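Local coordinates for protein inositol dehydrogenase (Lactobacillus casei, PDB 4MKX) that probably oxidises scyllo-inositol with NAD as the hydride acceptor, as a Rossmann-fold dehydrogenase of the Gfo/Idh/MocA family, at residues K111-D116 with Q333-A338; G29-T34 with Q305-E310. All coordinates share one frame; numbering follows the deposited sequence.

Interaction 1: K111-D116 with Q333-A338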
# COMPACT_ATOMS: atom_id res chain seq x y z
N LYS A 111 9.85 6.05 31.48
CA LYS A 111 8.74 6.97 31.69
C LYS A 111 7.71 6.35 32.63
O LYS A 111 7.66 5.13 32.81
CB LYS A 111 8.09 7.31 30.33
CG LYS A 111 7.44 6.12 29.60
CD LYS A 111 5.95 5.96 29.98
CE LYS A 111 5.38 4.64 29.48
NZ LYS A 111 3.99 4.41 29.97
N PRO A 112 6.87 7.20 33.26
CA PRO A 112 6.98 8.65 33.33
C PRO A 112 8.02 8.97 34.37
O PRO A 112 8.43 8.07 35.11
CB PRO A 112 5.60 9.08 33.86
CG PRO A 112 5.15 7.94 34.69
CD PRO A 112 5.73 6.69 34.04
N ILE A 113 8.47 10.21 34.45
CA ILE A 113 9.47 10.54 35.46
C ILE A 113 8.89 10.37 36.87
O ILE A 113 9.57 9.94 37.80
CB ILE A 113 10.06 11.96 35.25
CG1 ILE A 113 11.29 12.18 36.13
CG2 ILE A 113 9.00 13.07 35.46
CD1 ILE A 113 12.08 13.41 35.73
N GLY A 114 7.61 10.69 37.00
CA GLY A 114 6.92 10.62 38.28
C GLY A 114 5.47 11.00 38.06
O GLY A 114 5.06 11.26 36.92
N LEU A 115 4.70 11.04 39.14
CA LEU A 115 3.25 11.23 39.04
C LEU A 115 2.75 12.53 39.66
O LEU A 115 1.65 13.01 39.34
CB LEU A 115 2.54 10.05 39.69
CG LEU A 115 2.98 8.70 39.13
CD1 LEU A 115 2.43 7.57 39.95
CD2 LEU A 115 2.55 8.58 37.68
N ASP A 116 3.54 13.08 40.57
CA ASP A 116 3.15 14.27 41.32
C ASP A 116 4.04 15.43 40.94
O ASP A 116 5.26 15.34 41.07
CB ASP A 116 3.28 14.00 42.82
CG ASP A 116 3.01 15.23 43.66
OD1 ASP A 116 1.83 15.52 43.92
OD2 ASP A 116 3.98 15.90 44.05
N GLN A 333 6.81 17.92 31.69
CA GLN A 333 5.75 18.35 30.78
C GLN A 333 4.90 17.19 30.29
O GLN A 333 3.69 17.35 30.09
CB GLN A 333 6.31 19.13 29.60
CG GLN A 333 6.99 20.45 29.99
CD GLN A 333 6.05 21.43 30.67
OE1 GLN A 333 4.82 21.34 30.54
NE2 GLN A 333 6.62 22.36 31.41
N GLY A 334 5.53 16.04 30.08
CA GLY A 334 4.78 14.86 29.67
C GLY A 334 3.76 14.47 30.73
O GLY A 334 2.61 14.18 30.43
N THR A 335 4.18 14.48 31.99
CA THR A 335 3.28 14.12 33.07
C THR A 335 2.19 15.17 33.24
O THR A 335 1.02 14.85 33.46
CB THR A 335 4.06 13.95 34.38
OG1 THR A 335 4.70 12.67 34.37
CG2 THR A 335 3.14 14.02 35.56
N LYS A 336 2.58 16.44 33.12
CA LYS A 336 1.64 17.53 33.30
C LYS A 336 0.51 17.47 32.28
O LYS A 336 -0.66 17.57 32.64
CB LYS A 336 2.35 18.87 33.20
CG LYS A 336 1.45 20.06 33.46
CD LYS A 336 2.17 21.37 33.22
CE LYS A 336 3.26 21.57 34.24
NZ LYS A 336 2.72 21.32 35.60
N ALA A 337 0.87 17.30 31.01
CA ALA A 337 -0.14 17.24 29.94
C ALA A 337 -1.04 16.03 30.12
O ALA A 337 -2.25 16.11 29.90
CB ALA A 337 0.52 17.23 28.56
N ALA A 338 -0.46 14.91 30.52
CA ALA A 338 -1.25 13.71 30.75
C ALA A 338 -2.25 13.90 31.90
O ALA A 338 -3.40 13.47 31.82
CB ALA A 338 -0.34 12.49 31.00
O HOH W 1 6.90 11.90 32.61
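The flat group at the heart of this contact is the carbonyl of Gly114, met end-on by the hydroxyl of Thr335 on helix 328-347; Pro112, whose puckered ring is not flat, touches the same hydroxyl through CB. Thr335 OG1 donates to Gly114 O at 2.9 Å, and the angle at the acceptor, C=O...OG1, is 160°. The methyl rests beside the same oxygen, with Thr335 CG2 3.6 Å from Gly114 O, while Pro112 CB lies 3.7 Å from Thr335 OG1. A chi1 of -79° sets the hydroxyl beside the backbone N of Thr335 and leaves CG2 anti to that N, so both branches reach the loop.

A water closes the group. It takes the N-H of Ile113 (Ile113 N to water, 3.0 Å) and donates to Thr335 OG1 at 2.9 Å. The hydroxyl is thus gripped twice, giving its proton to Gly114 O and receiving one from the water, with the two partners about 108° apart around OG1. This near-tetrahedral layout ties two buried polar backbone groups of the loop to one side chain and restrains rotation of the hydroxyl.

Around the contact, Ile120 of helix 117-128 touches both Ile113 and Thr335. Pro112 O accepts a hydrogen bond from His93 ND1, and the Pro112 ring also packs on Ile197.

The peptide bond from Lys111 to Pro112 is cis. Following strand 106-109, Lys111 and Pro112 complete the Glu-Lys-Pro sequence known from Gfo/Idh/MocA dehydrogenases. The loop then runs to Asp116, whose OD2 caps Ala119 N as the N-cap of helix 117-128: a strand-loop-helix connection of the Rossmann domain, held here by a threonine from a C-terminal helix.

Interaction 2: G29-T34 with Q305-E310; sequences GKIHAT and QAFLSE
Ile31 and His32, on the first helix of the Rossmann fold, meet Phe307 and Glu310 of helix 304-319. The short helical segments pass 10.5 Å apart at -56°. Gly29 is probably the last glycine of the GxGxxG dinucleotide-binding pattern, which would place the contact one turn along from the cofactor loop.

From Ile31 the branch methyl leads: CG2 lies 4.3 Å from Phe307 CD2, an apolar touch continued outside by Pro300 beside Ile31 and Phe299 beside Phe307.

At His32 the imidazole and the Phe307 ring stand almost perpendicular, planes 82° apart and centroids separated by 5.7 Å, in an oblique pairing that is neither a stack nor a clean T. The nearest atoms are His32 CE1 and Phe307 CD1, 4.1 Å apart. Chi1 of His32, -76°, holds CG beside the backbone N and opposite the carbonyl carbon, which directs the ring across toward helix 304-319. Both ring nitrogens are occupied, ND1 by Glu311 OE2 and NE2 by Glu110 OE2, which fixes the plane; a ring bonded to two carboxylates probably leans toward carrying both protons. Phe85 and Phe108 add edge-to-face contacts to this buried imidazole.

Farther on, the Thr34 hydroxyl folds back to its own helix: OG1 donates to Lys30 O at 2.7 Å, while the N-H of Thr34 reaches that oxygen from the opposite face of the carbonyl plane.

Across the interface, Glu310 brings an extended chain beyond CG to the edge of the imidazole, its carboxylate turned out of the ring plane. OE2 also lies in the plane of the Phe307 ring, at its edge, and approaches the imidazole at the carbon between the two nitrogens, Glu310 OE2 being 3.5 Å from His32 CE1.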
# COMPACT_ATOMS: atom_id res chain seq x y z
N GLY A 29 11.44 -4.47 31.95
CA GLY A 29 12.72 -4.60 32.62
C GLY A 29 13.57 -5.73 32.04
O GLY A 29 14.78 -5.58 31.88
N LYS A 30 12.92 -6.85 31.73
CA LYS A 30 13.61 -8.00 31.17
C LYS A 30 14.16 -7.71 29.78
O LYS A 30 15.24 -8.20 29.42
CB LYS A 30 12.69 -9.23 31.15
CG LYS A 30 12.57 -9.89 32.52
CD LYS A 30 11.60 -11.06 32.53
CE LYS A 30 11.61 -11.71 33.91
NZ LYS A 30 10.82 -12.97 33.97
N ILE A 31 13.44 -6.91 29.00
CA ILE A 31 13.94 -6.49 27.70
C ILE A 31 15.23 -5.68 27.84
O ILE A 31 16.23 -6.00 27.20
CB ILE A 31 12.87 -5.70 26.91
CG1 ILE A 31 11.69 -6.62 26.59
CG2 ILE A 31 13.47 -5.11 25.63
CD1 ILE A 31 10.48 -5.90 26.05
N HIS A 32 15.22 -4.66 28.69
CA HIS A 32 16.40 -3.85 28.90
C HIS A 32 17.55 -4.69 29.44
O HIS A 32 18.69 -4.54 29.02
CB HIS A 32 16.11 -2.71 29.90
CG HIS A 32 15.33 -1.57 29.33
ND1 HIS A 32 15.67 -0.94 28.14
CD2 HIS A 32 14.24 -0.91 29.79
CE1 HIS A 32 14.82 0.03 27.90
NE2 HIS A 32 13.94 0.08 28.89
N ALA A 33 17.24 -5.55 30.41
CA ALA A 33 18.27 -6.36 31.05
C ALA A 33 18.93 -7.29 30.04
O ALA A 33 20.16 -7.40 30.00
CB ALA A 33 17.68 -7.16 32.19
N THR A 34 18.12 -7.96 29.24
CA THR A 34 18.64 -8.89 28.23
C THR A 34 19.49 -8.14 27.21
O THR A 34 20.57 -8.60 26.84
CB THR A 34 17.49 -9.61 27.51
OG1 THR A 34 16.71 -10.31 28.48
CG2 THR A 34 18.02 -10.61 26.49
N GLN A 305 14.15 -2.15 17.89
CA GLN A 305 15.28 -1.34 17.46
C GLN A 305 15.45 -0.09 18.30
O GLN A 305 16.57 0.26 18.68
CB GLN A 305 15.13 -0.96 15.97
CG GLN A 305 16.17 0.05 15.48
CD GLN A 305 15.66 1.48 15.51
OE1 GLN A 305 14.60 1.79 14.97
NE2 GLN A 305 16.42 2.36 16.17
N ALA A 306 14.34 0.56 18.62
CA ALA A 306 14.39 1.80 19.40
C ALA A 306 14.91 1.57 20.81
O ALA A 306 15.63 2.40 21.35
CB ALA A 306 13.02 2.45 19.45
N PHE A 307 14.53 0.45 21.41
CA PHE A 307 15.04 0.13 22.74
C PHE A 307 16.55 -0.05 22.72
O PHE A 307 17.26 0.51 23.57
CB PHE A 307 14.37 -1.13 23.31
CG PHE A 307 12.94 -0.93 23.71
CD1 PHE A 307 12.57 0.15 24.51
CD2 PHE A 307 11.96 -1.81 23.28
CE1 PHE A 307 11.24 0.34 24.87
CE2 PHE A 307 10.63 -1.63 23.64
CZ PHE A 307 10.27 -0.54 24.44
N LEU A 308 17.06 -0.84 21.78
CA LEU A 308 18.50 -1.05 21.65
C LEU A 308 19.23 0.27 21.41
O LEU A 308 20.26 0.52 22.03
CB LEU A 308 18.80 -2.04 20.51
CG LEU A 308 18.56 -3.51 20.86
CD1 LEU A 308 18.40 -4.35 19.60
CD2 LEU A 308 19.73 -4.03 21.70
N SER A 309 18.69 1.11 20.53
CA SER A 309 19.33 2.37 20.23
C SER A 309 19.38 3.31 21.44
O SER A 309 20.40 3.95 21.67
CB SER A 309 18.67 3.07 19.04
OG SER A 309 18.96 2.35 17.84
N GLU A 310 18.29 3.42 22.20
CA GLU A 310 18.32 4.31 23.36
C GLU A 310 19.25 3.78 24.46
O GLU A 310 19.86 4.57 25.16
CB GLU A 310 16.92 4.59 23.94
CG GLU A 310 16.34 3.46 24.80
CD GLU A 310 14.97 3.78 25.36
OE1 GLU A 310 14.55 4.96 25.36
OE2 GLU A 310 14.28 2.82 25.78

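How the interactions relate
Both contacts bring helices from the C-terminal part of the chain against the Rossmann domain: helix 328-347 in interaction 1 and helix 304-319, which precedes it in the chain, in interaction 2. Their centres are about 22 Å apart, on opposite sides of the chain's centre, and their nearest atoms about 8 Å apart, without touching. A covalent and polar thread joins them all the same: Glu110, which holds His32 NE2 of interaction 2, directly precedes Lys111 of interaction 1. Residues of one short Glu-Lys-Pro sequence thus take part around both contacts. The structure is an apo form, but the probable glycine-rich pattern that includes Gly29 is consistent with a cofactor site close by.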